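Local coordinates for protein mucin-like protocadherin (Homo sapiens, PDB 6OAE) that probably forms calcium-dependent heterophilic complexes with CDHR2 on adjacent microvilli, the part described being its two N-terminal cadherin repeats, linked by bound calcium, at residues Q4-N9 with H29-Q34; Q141-G146 with T176-V181; I12-E17 with F87-D92. One frame throughout, in Å; residues are numbered along the deposited sequence.

Contact 1: residues Q4-N9 with H29-Q34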
ATOM      1  N   GLN A   4      -7.746  -4.883  44.380  1.00 59.75           N
ATOM      2  CA  GLN A   4      -6.558  -4.021  44.654  1.00 57.57           C
ATOM      3  C   GLN A   4      -5.507  -4.192  43.554  1.00 51.05           C
ATOM      4  O   GLN A   4      -4.302  -4.030  43.842  1.00 47.62           O
ATOM      5  CB  GLN A   4      -5.989  -4.348  46.043  1.00 61.62           C
ATOM      6  CG  GLN A   4      -6.867  -3.851  47.183  1.00 63.85           C
ATOM      7  CD  GLN A   4      -7.025  -2.352  47.117  1.00 67.21           C
ATOM      8  OE1 GLN A   4      -8.124  -1.836  46.931  1.00 71.19           O
ATOM      9  NE2 GLN A   4      -5.912  -1.645  47.239  1.00 67.20           N
ATOM     10  N   TYR A   5      -5.947  -4.492  42.331  1.00 46.69           N
ATOM     11  CA  TYR A   5      -5.076  -4.582  41.136  1.00 42.93           C
ATOM     12  C   TYR A   5      -5.676  -3.719  40.031  1.00 39.65           C
ATOM     13  O   TYR A   5      -6.887  -3.799  39.821  1.00 35.25           O
ATOM     14  CB  TYR A   5      -4.920  -6.023  40.645  1.00 43.84           C
ATOM     15  CG  TYR A   5      -4.082  -6.903  41.539  1.00 46.00           C
ATOM     16  CD1 TYR A   5      -2.784  -6.551  41.898  1.00 45.33           C
ATOM     17  CD2 TYR A   5      -4.585  -8.105  42.019  1.00 47.76           C
ATOM     18  CE1 TYR A   5      -2.017  -7.361  42.726  1.00 46.97           C
ATOM     19  CE2 TYR A   5      -3.831  -8.927  42.841  1.00 46.85           C
ATOM     20  CZ  TYR A   5      -2.545  -8.557  43.198  1.00 47.07           C
ATOM     21  OH  TYR A   5      -1.827  -9.388  44.013  1.00 46.93           O
ATOM     22  N   CYS A   6      -4.833  -2.932  39.368  1.00 37.62           N
ATOM     23  CA  CYS A   6      -5.165  -2.203  38.123  1.00 39.13           C
ATOM     24  C   CYS A   6      -5.742  -3.176  37.104  1.00 35.33           C
ATOM     25  O   CYS A   6      -5.230  -4.290  37.041  1.00 31.57           O
ATOM     26  CB  CYS A   6      -3.938  -1.604  37.465  1.00 42.83           C
ATOM     27  SG  CYS A   6      -3.527   0.043  38.072  1.00 54.04           S
ATOM     28  N   SER A   7      -6.745  -2.739  36.344  1.00 32.15           N
ATOM     29  CA  SER A   7      -7.367  -3.517  35.252  1.00 30.94           C
ATOM     30  C   SER A   7      -7.907  -2.583  34.160  1.00 30.91           C
ATOM     31  O   SER A   7      -8.111  -1.356  34.409  1.00 30.56           O
ATOM     32  CB  SER A   7      -8.451  -4.417  35.777  1.00 31.91           C
ATOM     33  OG  SER A   7      -9.510  -3.665  36.341  1.00 31.39           O
ATOM     34  N   VAL A   8      -8.088  -3.169  32.991  1.00 28.87           N
ATOM     35  CA  VAL A   8      -8.828  -2.622  31.831  1.00 28.41           C
ATOM     36  C   VAL A   8      -9.761  -3.743  31.380  1.00 28.67           C
ATOM     37  O   VAL A   8      -9.356  -4.940  31.503  1.00 28.77           O
ATOM     38  CB  VAL A   8      -7.877  -2.146  30.719  1.00 27.37           C
ATOM     39  CG1 VAL A   8      -7.006  -1.011  31.220  1.00 26.95           C
ATOM     40  CG2 VAL A   8      -6.999  -3.269  30.143  1.00 27.54           C
ATOM     41  N   ASN A   9     -10.945  -3.386  30.904  1.00 28.77           N
ATOM     42  CA  ASN A   9     -11.968  -4.339  30.398  1.00 30.94           C
ATOM     43  C   ASN A   9     -11.624  -4.738  28.959  1.00 27.31           C
ATOM     44  O   ASN A   9     -12.180  -5.707  28.491  1.00 25.21           O
ATOM     45  CB  ASN A   9     -13.382  -3.763  30.497  1.00 35.89           C
ATOM     46  CG  ASN A   9     -13.718  -2.751  29.422  1.00 41.49           C
ATOM     47  OD1 ASN A   9     -12.921  -1.861  29.107  1.00 50.57           O
ATOM     48  ND2 ASN A   9     -14.910  -2.862  28.855  1.00 49.14           N
ATOM     49  N   HIS A  29      -8.951   1.027  35.514  1.00 34.23           N
ATOM     50  CA  HIS A  29      -9.393   0.854  36.924  0.50 35.12           C
ATOM     51  C   HIS A  29      -8.132   0.861  37.784  1.00 35.96           C
ATOM     52  O   HIS A  29      -7.287  -0.056  37.603  1.00 35.51           O
ATOM     53  CB  HIS A  29     -10.240  -0.407  37.137  0.50 36.19           C
ATOM     54  CG  HIS A  29     -10.451  -0.702  38.588  0.50 37.74           C
ATOM     55  ND1 HIS A  29     -11.239   0.098  39.396  0.50 37.49           N
ATOM     56  CD2 HIS A  29      -9.957  -1.679  39.382  0.50 38.04           C
ATOM     57  CE1 HIS A  29     -11.232  -0.384  40.623  0.50 37.97           C
ATOM     58  NE2 HIS A  29     -10.452  -1.476  40.639  0.50 38.27           N
ATOM     59  N   VAL A  30      -8.000   1.871  38.646  1.00 36.54           N
ATOM     60  CA  VAL A  30      -6.803   2.090  39.495  1.00 39.19           C
ATOM     61  C   VAL A  30      -7.257   1.970  40.944  1.00 41.97           C
ATOM     62  O   VAL A  30      -8.178   2.676  41.340  1.00 41.50           O
ATOM     63  CB  VAL A  30      -6.148   3.449  39.187  1.00 40.14           C
ATOM     64  CG1 VAL A  30      -4.919   3.685  40.050  1.00 40.52           C
ATOM     65  CG2 VAL A  30      -5.788   3.573  37.703  1.00 38.57           C
ATOM     66  N   PRO A  31      -6.660   1.075  41.771  1.00 44.47           N
ATOM     67  CA  PRO A  31      -7.056   0.967  43.178  1.00 45.69           C
ATOM     68  C   PRO A  31      -6.672   2.249  43.927  1.00 46.85           C
ATOM     69  O   PRO A  31      -5.661   2.849  43.563  1.00 44.80           O
ATOM     70  CB  PRO A  31      -6.262  -0.233  43.728  1.00 45.61           C
ATOM     71  CG  PRO A  31      -5.741  -0.955  42.489  1.00 46.00           C
ATOM     72  CD  PRO A  31      -5.593   0.121  41.426  1.00 45.49           C
ATOM     73  N   GLU A  32      -7.458   2.639  44.938  1.00 49.39           N
ATOM     74  CA  GLU A  32      -7.131   3.799  45.816  1.00 50.53           C
ATOM     75  C   GLU A  32      -5.684   3.621  46.302  1.00 48.88           C
ATOM     76  O   GLU A  32      -5.356   2.508  46.749  1.00 49.72           O
ATOM     77  CB  GLU A  32      -8.125   3.915  46.977  1.00 54.36           C
ATOM     78  CG  GLU A  32      -7.995   5.214  47.762  1.00 58.00           C
ATOM     79  CD  GLU A  32      -8.219   6.477  46.940  1.00 61.87           C
ATOM     80  OE1 GLU A  32      -9.292   6.587  46.295  1.00 64.53           O
ATOM     81  OE2 GLU A  32      -7.313   7.343  46.931  1.00 64.02           O
ATOM     82  N   GLY A  33      -4.848   4.657  46.162  1.00 46.82           N
ATOM     83  CA  GLY A  33      -3.443   4.673  46.616  1.00 45.47           C
ATOM     84  C   GLY A  33      -2.442   4.340  45.524  1.00 45.79           C
ATOM     85  O   GLY A  33      -1.227   4.448  45.802  1.00 46.75           O
ATOM     86  N   GLN A  34      -2.901   3.946  44.329  1.00 45.28           N
ATOM     87  CA  GLN A  34      -2.024   3.643  43.162  1.00 45.15           C
ATOM     88  C   GLN A  34      -2.171   4.758  42.113  1.00 43.04           C
ATOM     89  O   GLN A  34      -3.168   5.474  42.155  1.00 40.59           O
ATOM     90  CB  GLN A  34      -2.354   2.266  42.568  1.00 46.90           C
ATOM     91  CG  GLN A  34      -1.802   1.097  43.386  1.00 48.13           C
ATOM     92  CD  GLN A  34      -2.138  -0.257  42.813  1.00 48.86           C
ATOM     93  OE1 GLN A  34      -2.033  -0.491  41.609  1.00 50.62           O
ATOM     94  NE2 GLN A  34      -2.537  -1.173  43.681  1.00 49.07           N
TER
HETATM   95  O   HOH W   1      -2.230  -2.773  40.538  1.00 36.94           O
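Two non-helical segments at the N-terminal tip of the first cadherin repeat meet here, joined by a single antiparallel bridge between S7 and H29 and by packing of C6 against P31. The bridge is a hydrogen-bonded pair: S7 N donates to H29 O at 3.0 Å, and H29 N donates back to S7 O at 2.8 Å. H29 O takes a CA-H...O contact from C6 CA (3.1 Å), and S7 OG probably abuts H29 CB. Beyond the bridge, the P31 ring lies over the flat face of the Q4-Y5 peptide, CG being 3.4 Å from Q4 C; proline suits the place because it offers a compact carbon surface and asks for no backbone N-H partner. P31 also opens a type II beta turn closed by Q34 N to P31 O at 3.1 Å, and G33 takes the positive phi of 97° that a side chain would tolerate poorly. The SG of C6, bound in a disulfide to C74, touches P31 CD at 3.9 Å and V30 CG2 at 4.2 Å, so the cystine fastens the N-terminal segment to strand 67-76 while its sulfur packs against the loop. With CG anti to its own carbonyl carbon (chi1 -77°) and the chain extended beyond it, Q34 reaches back across: NE2 makes a weak bond to Q4 O at 3.4 Å, and OE1 accepts from a water that in turn accepts from C6 N.

Contact 2: residues Q141-G146 with T176-V181; sequences QEMTAG and TFWLLV
The edge of the second cadherin repeat's mixed sheet is formed here, where outermost strand 137-142 runs antiparallel to strand 174-182 through the pairs Q141-W178 and E142-F177. Q141 and W178 make the hydrogen-bonded pair: Q141 N to W178 O is 2.8 Å and almost straight, and W178 N returns a bond of the same length to Q141 O. E142 and F177 form the non-hydrogen-bonded pair, with F177 CD1 3.8 Å from E142 CA. E142 OE2 bonds S148, and OE1 takes a weak bond from G146 N. On the face carrying Q141 and W178, the extended Q141 side chain runs past the indole, OE1 lying 3.9 Å from W178 CE3 with amide and ring planes 62° apart. M143, flexible and apolar, fits over that broad ring: its CG sits 3.4 Å above the centroid of the W178 six-membered ring in a CH-pi contact, and SD, farther out, adds a Met-aromatic contact and lies against T176 CG2 (3.4 Å). As the strand ends, M143 N still donates to T176 O. T144 then substitutes its hydroxyl for a strand carbonyl: chi1 of 56° sets OG1 between its backbone N and carbonyl carbon, where it accepts from T176 N at 3.0 Å and 173°.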
ATOM      1  N   GLN A 141      -3.955  -0.202 -23.842  1.00 27.23           N
ATOM      2  CA  GLN A 141      -4.950   0.393 -24.777  1.00 29.61           C
ATOM      3  C   GLN A 141      -4.204   0.983 -25.975  1.00 28.61           C
ATOM      4  O   GLN A 141      -3.347   1.839 -25.760  1.00 25.33           O
ATOM      5  CB  GLN A 141      -5.771   1.446 -24.045  1.00 33.10           C
ATOM      6  CG  GLN A 141      -6.845   2.085 -24.911  1.00 38.35           C
ATOM      7  CD  GLN A 141      -7.671   3.112 -24.176  1.00 43.43           C
ATOM      8  OE1 GLN A 141      -8.255   4.008 -24.794  1.00 49.83           O
ATOM      9  NE2 GLN A 141      -7.730   2.994 -22.851  1.00 44.83           N
ATOM     10  N   GLU A 142      -4.515   0.536 -27.188  1.00 28.91           N
ATOM     11  CA  GLU A 142      -3.835   1.071 -28.393  1.00 31.28           C
ATOM     12  C   GLU A 142      -4.156   2.566 -28.501  1.00 31.78           C
ATOM     13  O   GLU A 142      -5.308   2.961 -28.233  1.00 29.28           O
ATOM     14  CB  GLU A 142      -4.175   0.307 -29.671  1.00 32.28           C
ATOM     15  CG  GLU A 142      -5.627   0.333 -30.065  1.00 34.10           C
ATOM     16  CD  GLU A 142      -5.891  -0.457 -31.329  1.00 35.64           C
ATOM     17  OE1 GLU A 142      -6.813  -0.076 -32.055  1.00 37.93           O
ATOM     18  OE2 GLU A 142      -5.158  -1.441 -31.590  1.00 34.56           O
ATOM     19  N   MET A 143      -3.135   3.343 -28.835  1.00 34.03           N
ATOM     20  CA  MET A 143      -3.210   4.797 -29.100  1.00 38.68           C
ATOM     21  C   MET A 143      -3.258   4.991 -30.620  1.00 38.57           C
ATOM     22  O   MET A 143      -4.012   5.849 -31.072  1.00 41.06           O
ATOM     23  CB  MET A 143      -1.990   5.503 -28.515  1.00 41.82           C
ATOM     24  CG  MET A 143      -2.292   6.864 -27.964  1.00 48.32           C
ATOM     25  SD  MET A 143      -0.810   7.882 -27.923  1.00 56.14           S
ATOM     26  CE  MET A 143      -0.682   8.327 -29.656  1.00 54.58           C
ATOM     27  N   THR A 144      -2.462   4.214 -31.363  1.00 38.55           N
ATOM     28  CA  THR A 144      -2.443   4.181 -32.848  1.00 39.66           C
ATOM     29  C   THR A 144      -3.237   2.938 -33.290  1.00 40.68           C
ATOM     30  O   THR A 144      -3.068   1.876 -32.669  1.00 36.56           O
ATOM     31  CB  THR A 144      -0.997   4.315 -33.339  1.00 39.89           C
ATOM     32  OG1 THR A 144      -0.190   3.288 -32.756  1.00 37.92           O
ATOM     33  CG2 THR A 144      -0.409   5.669 -32.993  1.00 41.20           C
ATOM     34  N   ALA A 145      -4.100   3.077 -34.300  1.00 43.19           N
ATOM     35  CA  ALA A 145      -5.042   2.016 -34.749  1.00 44.89           C
ATOM     36  C   ALA A 145      -4.252   0.788 -35.232  1.00 43.06           C
ATOM     37  O   ALA A 145      -3.254   0.955 -35.967  1.00 44.00           O
ATOM     38  CB  ALA A 145      -5.975   2.539 -35.824  1.00 46.05           C
ATOM     39  N   GLY A 146      -4.674  -0.405 -34.804  1.00 39.82           N
ATOM     40  CA  GLY A 146      -4.048  -1.683 -35.186  1.00 35.45           C
ATOM     41  C   GLY A 146      -2.935  -2.110 -34.239  1.00 32.72           C
ATOM     42  O   GLY A 146      -2.521  -3.244 -34.354  1.00 31.58           O
ATOM     43  N   THR A 176       1.941   2.909 -30.664  1.00 28.22           N
ATOM     44  CA  THR A 176       1.880   3.588 -29.350  1.00 27.56           C
ATOM     45  C   THR A 176       0.699   3.049 -28.553  1.00 24.81           C
ATOM     46  O   THR A 176      -0.386   2.815 -29.135  1.00 24.11           O
ATOM     47  CB  THR A 176       1.885   5.108 -29.502  1.00 29.15           C
ATOM     48  OG1 THR A 176       3.084   5.426 -30.204  1.00 30.84           O
ATOM     49  CG2 THR A 176       1.877   5.825 -28.174  1.00 30.76           C
ATOM     50  N   PHE A 177       0.929   2.873 -27.254  1.00 24.27           N
ATOM     51  CA  PHE A 177      -0.046   2.344 -26.282  1.00 22.99           C
ATOM     52  C   PHE A 177      -0.130   3.250 -25.066  1.00 23.33           C
ATOM     53  O   PHE A 177       0.881   3.861 -24.701  1.00 21.15           O
ATOM     54  CB  PHE A 177       0.382   0.975 -25.774  1.00 22.98           C
ATOM     55  CG  PHE A 177       0.407  -0.098 -26.823  1.00 22.11           C
ATOM     56  CD1 PHE A 177      -0.756  -0.738 -27.195  1.00 21.45           C
ATOM     57  CD2 PHE A 177       1.597  -0.474 -27.413  1.00 23.35           C
ATOM     58  CE1 PHE A 177      -0.732  -1.747 -28.152  1.00 23.12           C
ATOM     59  CE2 PHE A 177       1.618  -1.469 -28.384  1.00 22.88           C
ATOM     60  CZ  PHE A 177       0.449  -2.105 -28.750  1.00 22.67           C
ATOM     61  N   TRP A 178      -1.322   3.313 -24.495  1.00 25.41           N
ATOM     62  CA  TRP A 178      -1.553   3.752 -23.103  1.00 27.85           C
ATOM     63  C   TRP A 178      -1.409   2.504 -22.235  1.00 25.18           C
ATOM     64  O   TRP A 178      -2.058   1.471 -22.557  1.00 24.14           O
ATOM     65  CB  TRP A 178      -2.928   4.375 -22.903  1.00 33.20           C
ATOM     66  CG  TRP A 178      -3.047   5.788 -23.368  1.00 39.45           C
ATOM     67  CD1 TRP A 178      -2.415   6.880 -22.846  1.00 41.19           C
ATOM     68  CD2 TRP A 178      -3.886   6.268 -24.436  1.00 43.29           C
ATOM     69  NE1 TRP A 178      -2.790   8.009 -23.529  1.00 44.28           N
ATOM     70  CE2 TRP A 178      -3.694   7.666 -24.508  1.00 44.95           C
ATOM     71  CE3 TRP A 178      -4.771   5.656 -25.339  1.00 45.24           C
ATOM     72  CZ2 TRP A 178      -4.359   8.459 -25.454  1.00 47.70           C
ATOM     73  CZ3 TRP A 178      -5.424   6.438 -26.272  1.00 47.50           C
ATOM     74  CH2 TRP A 178      -5.220   7.823 -26.329  1.00 47.16           C
ATOM     75  N   LEU A 179      -0.578   2.587 -21.220  1.00 23.58           N
ATOM     76  CA  LEU A 179      -0.464   1.562 -20.167  1.00 23.40           C
ATOM     77  C   LEU A 179      -1.142   2.127 -18.924  1.00 22.62           C
ATOM     78  O   LEU A 179      -0.692   3.180 -18.449  1.00 22.99           O
ATOM     79  CB  LEU A 179       1.009   1.250 -19.920  1.00 23.23           C
ATOM     80  CG  LEU A 179       1.271   0.144 -18.901  1.00 23.25           C
ATOM     81  CD1 LEU A 179       0.670  -1.186 -19.326  1.00 24.26           C
ATOM     82  CD2 LEU A 179       2.749   0.015 -18.674  1.00 23.73           C
ATOM     83  N   LEU A 180      -2.193   1.465 -18.451  1.00 21.68           N
ATOM     84  CA  LEU A 180      -2.934   1.866 -17.231  1.00 23.47           C
ATOM     85  C   LEU A 180      -2.604   0.884 -16.129  1.00 22.20           C
ATOM     86  O   LEU A 180      -2.454  -0.311 -16.417  1.00 22.44           O
ATOM     87  CB  LEU A 180      -4.441   1.840 -17.472  1.00 25.93           C
ATOM     88  CG  LEU A 180      -4.932   2.541 -18.731  1.00 29.98           C
ATOM     89  CD1 LEU A 180      -6.448   2.447 -18.817  1.00 32.62           C
ATOM     90  CD2 LEU A 180      -4.483   3.984 -18.755  1.00 31.42           C
ATOM     91  N   VAL A 181      -2.538   1.364 -14.898  1.00 21.23           N
ATOM     92  CA  VAL A 181      -2.442   0.447 -13.743  1.00 21.15           C
ATOM     93  C   VAL A 181      -3.467   0.931 -12.726  1.00 21.62           C
ATOM     94  O   VAL A 181      -3.617   2.161 -12.597  1.00 22.25           O
ATOM     95  CB  VAL A 181      -1.014   0.376 -13.168  1.00 20.75           C
ATOM     96  CG1 VAL A 181      -0.530   1.719 -12.616  1.00 21.00           C
ATOM     97  CG2 VAL A 181      -0.908  -0.719 -12.126  1.00 21.19           C
TER

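Contact 3: residues I12-E17 with F87-D92; sequences IFEVEE and FVSVLD. With CA (calcium ion), chain C; CA (calcium ion), chain D.
This contact belongs to the calcium-binding base of the first cadherin repeat, where strand 12-16 pairs in parallel with strand 79-91 and delivers E17 and D92 to the metal ions. Five backbone bonds zip the strands together in alternation: F13 N to F87 O, S89 N to F13 O, V15 N to S89 O, L91 N to V15 O, and finally E17 N to L91 O (3.0 Å, 170°), reaching the metal site. F13, V15, V88 and V90 share one face, and all four are buried; branched valines suit it, V15 CG2 meeting V88 CG1 at 3.5 Å and V90 CG1 resting 3.7 Å from E17 CB. The other face is more polar. There a water joins E14 OE2 to S89 OG, while the L91 methyls lie against the E14 carboxylate, CD1 being 3.9 Å from E14 OE1 and near E16 CG. Replacing L91 by an alanine would probably open a gap beside the E14 carboxylate and E16 CG and leave E14 more dependent on its water link to S89. At the strand ends E17 bridges two ions: its OE1 binds one calcium at 2.3 Å and OE2 the other at 2.4 Å, with OE2 also bonded to Y62 N. A chi1 of 59°, with CG between backbone N and carbonyl carbon, aims its extended chain at the ions. D92, the first residue of the cadherin DXNDN linker motif, binds the first calcium through OD1 at 2.2 Å, in a shell completed by the carboxylates of E63, D95 and D131 and the backbone O of V93; D61, E63, D95 and a water serve the second. E17 OE1 and D92 OD1 stand only 2.9 Å apart, probably tolerable because of the shared calcium; without it they would be likely to repel.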
ATOM      1  N   ILE A  12      -7.065  -4.949  23.474  1.00 19.80           N
ATOM      2  CA  ILE A  12      -6.731  -5.062  22.025  1.00 20.74           C
ATOM      3  C   ILE A  12      -7.745  -4.210  21.268  1.00 21.23           C
ATOM      4  O   ILE A  12      -8.966  -4.477  21.378  1.00 21.09           O
ATOM      5  CB  ILE A  12      -6.715  -6.517  21.517  1.00 20.63           C
ATOM      6  CG1 ILE A  12      -5.679  -7.361  22.268  1.00 21.14           C
ATOM      7  CG2 ILE A  12      -6.487  -6.592  20.013  1.00 21.51           C
ATOM      8  CD1 ILE A  12      -5.748  -8.827  21.966  1.00 21.47           C
ATOM      9  N   PHE A  13      -7.248  -3.234  20.524  1.00 21.43           N
ATOM     10  CA  PHE A  13      -8.063  -2.277  19.737  1.00 21.76           C
ATOM     11  C   PHE A  13      -7.646  -2.391  18.288  1.00 23.17           C
ATOM     12  O   PHE A  13      -6.438  -2.572  18.013  1.00 25.18           O
ATOM     13  CB  PHE A  13      -7.889  -0.857  20.281  1.00 21.28           C
ATOM     14  CG  PHE A  13      -8.298  -0.752  21.721  1.00 21.13           C
ATOM     15  CD1 PHE A  13      -7.413  -1.094  22.738  1.00 20.71           C
ATOM     16  CD2 PHE A  13      -9.593  -0.376  22.065  1.00 20.85           C
ATOM     17  CE1 PHE A  13      -7.807  -1.029  24.061  1.00 21.03           C
ATOM     18  CE2 PHE A  13      -9.989  -0.315  23.386  1.00 20.94           C
ATOM     19  CZ  PHE A  13      -9.101  -0.647  24.388  1.00 21.56           C
ATOM     20  N   GLU A  14      -8.611  -2.274  17.388  1.00 23.24           N
ATOM     21  CA  GLU A  14      -8.360  -2.199  15.945  1.00 24.76           C
ATOM     22  C   GLU A  14      -8.727  -0.794  15.528  1.00 23.95           C
ATOM     23  O   GLU A  14      -9.830  -0.382  15.869  1.00 23.28           O
ATOM     24  CB  GLU A  14      -9.156  -3.258  15.199  1.00 27.06           C
ATOM     25  CG  GLU A  14      -8.485  -4.607  15.232  1.00 30.32           C
ATOM     26  CD  GLU A  14      -9.095  -5.596  14.268  1.00 33.92           C
ATOM     27  OE1 GLU A  14     -10.177  -5.290  13.712  1.00 36.30           O
ATOM     28  OE2 GLU A  14      -8.475  -6.647  14.067  1.00 36.54           O
ATOM     29  N   VAL A  15      -7.803  -0.089  14.869  1.00 23.79           N
ATOM     30  CA  VAL A  15      -8.006   1.313  14.410  1.00 23.12           C
ATOM     31  C   VAL A  15      -7.578   1.368  12.945  1.00 23.64           C
ATOM     32  O   VAL A  15      -6.457   1.016  12.662  1.00 22.90           O
ATOM     33  CB  VAL A  15      -7.235   2.328  15.278  1.00 22.77           C
ATOM     34  CG1 VAL A  15      -7.450   3.754  14.796  1.00 22.88           C
ATOM     35  CG2 VAL A  15      -7.614   2.212  16.759  1.00 23.09           C
ATOM     36  N   GLU A  16      -8.465   1.803  12.059  1.00 24.16           N
ATOM     37  CA  GLU A  16      -8.112   2.011  10.635  1.00 26.02           C
ATOM     38  C   GLU A  16      -7.111   3.153  10.566  1.00 23.88           C
ATOM     39  O   GLU A  16      -7.317   4.166  11.251  1.00 23.06           O
ATOM     40  CB  GLU A  16      -9.318   2.365   9.776  1.00 29.36           C
ATOM     41  CG  GLU A  16     -10.359   1.280   9.760  1.00 33.96           C
ATOM     42  CD  GLU A  16     -11.225   1.256   8.513  1.00 37.97           C
ATOM     43  OE1 GLU A  16     -11.333   2.301   7.815  1.00 40.56           O
ATOM     44  OE2 GLU A  16     -11.777   0.193   8.248  1.00 43.06           O
ATOM     45  N   GLU A  17      -6.062   2.994   9.771  1.00 23.08           N
ATOM     46  CA  GLU A  17      -5.066   4.076   9.607  1.00 22.00           C
ATOM     47  C   GLU A  17      -5.794   5.316   9.103  1.00 21.06           C
ATOM     48  O   GLU A  17      -6.869   5.169   8.472  1.00 20.17           O
ATOM     49  CB  GLU A  17      -3.933   3.668   8.686  1.00 21.24           C
ATOM     50  CG  GLU A  17      -4.370   3.288   7.289  1.00 21.60           C
ATOM     51  CD  GLU A  17      -3.217   3.243   6.311  1.00 22.83           C
ATOM     52  OE1 GLU A  17      -3.336   2.522   5.310  1.00 22.21           O
ATOM     53  OE2 GLU A  17      -2.220   3.930   6.554  1.00 22.32           O
ATOM     54  N   PHE A  87      -2.645  -3.093  23.170  1.00 22.88           N
ATOM     55  CA  PHE A  87      -2.225  -3.119  21.755  1.00 23.66           C
ATOM     56  C   PHE A  87      -3.260  -2.418  20.883  1.00 22.84           C
ATOM     57  O   PHE A  87      -4.456  -2.714  21.000  1.00 21.79           O
ATOM     58  CB  PHE A  87      -2.031  -4.560  21.306  1.00 26.41           C
ATOM     59  CG  PHE A  87      -0.761  -5.191  21.823  1.00 28.31           C
ATOM     60  CD1 PHE A  87       0.061  -4.552  22.741  1.00 31.11           C
ATOM     61  CD2 PHE A  87      -0.387  -6.448  21.402  1.00 31.35           C
ATOM     62  CE1 PHE A  87       1.228  -5.153  23.184  1.00 32.61           C
ATOM     63  CE2 PHE A  87       0.782  -7.039  21.847  1.00 31.12           C
ATOM     64  CZ  PHE A  87       1.586  -6.388  22.732  1.00 31.55           C
ATOM     65  N   VAL A  88      -2.783  -1.522  20.032  1.00 21.84           N
ATOM     66  CA  VAL A  88      -3.592  -0.975  18.918  1.00 21.55           C
ATOM     67  C   VAL A  88      -3.063  -1.617  17.641  1.00 21.22           C
ATOM     68  O   VAL A  88      -1.923  -1.326  17.242  1.00 21.93           O
ATOM     69  CB  VAL A  88      -3.578   0.553  18.838  1.00 21.40           C
ATOM     70  CG1 VAL A  88      -4.397   1.022  17.645  1.00 22.07           C
ATOM     71  CG2 VAL A  88      -4.086   1.194  20.118  1.00 21.96           C
ATOM     72  N   SER A  89      -3.867  -2.475  17.051  1.00 21.31           N
ATOM     73  CA  SER A  89      -3.615  -3.080  15.740  1.00 22.44           C
ATOM     74  C   SER A  89      -4.130  -2.096  14.686  1.00 21.74           C
ATOM     75  O   SER A  89      -5.343  -1.854  14.650  1.00 21.85           O
ATOM     76  CB  SER A  89      -4.261  -4.410  15.653  1.00 23.82           C
ATOM     77  OG  SER A  89      -4.089  -4.931  14.355  1.00 27.43           O
ATOM     78  N   VAL A  90      -3.239  -1.546  13.863  1.00 22.24           N
ATOM     79  CA  VAL A  90      -3.598  -0.565  12.809  1.00 22.47           C
ATOM     80  C   VAL A  90      -3.985  -1.338  11.545  1.00 24.51           C
ATOM     81  O   VAL A  90      -3.208  -2.208  11.123  1.00 26.13           O
ATOM     82  CB  VAL A  90      -2.451   0.416  12.535  1.00 22.13           C
ATOM     83  CG1 VAL A  90      -2.852   1.426  11.471  1.00 21.97           C
ATOM     84  CG2 VAL A  90      -1.997   1.113  13.809  1.00 22.34           C
ATOM     85  N   LEU A  91      -5.128  -1.005  10.954  1.00 25.44           N
ATOM     86  CA  LEU A  91      -5.672  -1.699   9.767  1.00 26.48           C
ATOM     87  C   LEU A  91      -5.291  -0.900   8.526  1.00 26.19           C
ATOM     88  O   LEU A  91      -5.458   0.345   8.513  1.00 22.84           O
ATOM     89  CB  LEU A  91      -7.190  -1.838   9.858  1.00 28.09           C
ATOM     90  CG  LEU A  91      -7.725  -2.570  11.085  1.00 30.88           C
ATOM     91  CD1 LEU A  91      -9.241  -2.685  11.008  1.00 31.06           C
ATOM     92  CD2 LEU A  91      -7.077  -3.939  11.251  1.00 31.57           C
ATOM     93  N   ASP A  92      -4.814  -1.607   7.514  1.00 25.89           N
ATOM     94  CA  ASP A  92      -4.402  -0.989   6.235  1.00 26.74           C
ATOM     95  C   ASP A  92      -5.640  -0.472   5.503  1.00 26.67           C
ATOM     96  O   ASP A  92      -6.712  -1.161   5.496  1.00 25.21           O
ATOM     97  CB  ASP A  92      -3.599  -1.961   5.369  1.00 28.30           C
ATOM     98  CG  ASP A  92      -3.150  -1.317   4.070  1.00 29.31           C
ATOM     99  OD1 ASP A  92      -2.740  -0.102   4.106  1.00 27.82           O
ATOM    100  OD2 ASP A  92      -3.252  -2.004   3.020  1.00 31.74           O
TER
HETATM  101 CA    CA C 302      -2.251   1.925   3.317  1.00 21.83          CA
HETATM  102 CA    CA D 303      -0.862   5.235   5.129  1.00 23.27          CA
HETATM  103  O   HOH W   2      -5.985  -6.884  14.180  1.00 46.95           O
HETATM  104  O   HOH W   3      -1.203   7.346   6.235  1.00 21.40           O

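In the fold
The three contacts are strung along an elongated molecule, contact 1 at the N-terminal tip, contact 3 at the calcium-bound base of the same repeat, and contact 2 in the next repeat. Contacts 1 and 3 have centres 25 Å apart and alternate along the chain; strand 79-91 connects them physically, since C6 packs on its T82 and L84 and its last residues form contact 3. Contact 2 comes later in sequence, its centre 41 Å from contact 3 (nearest atoms about 15 Å) and 66 Å from contact 1. The calcium ions lie between the repeats: D131 of the second shares an ion with E17 and D92, and strand 174-182 of contact 2 runs directly into D183, a ligand of the third calcium.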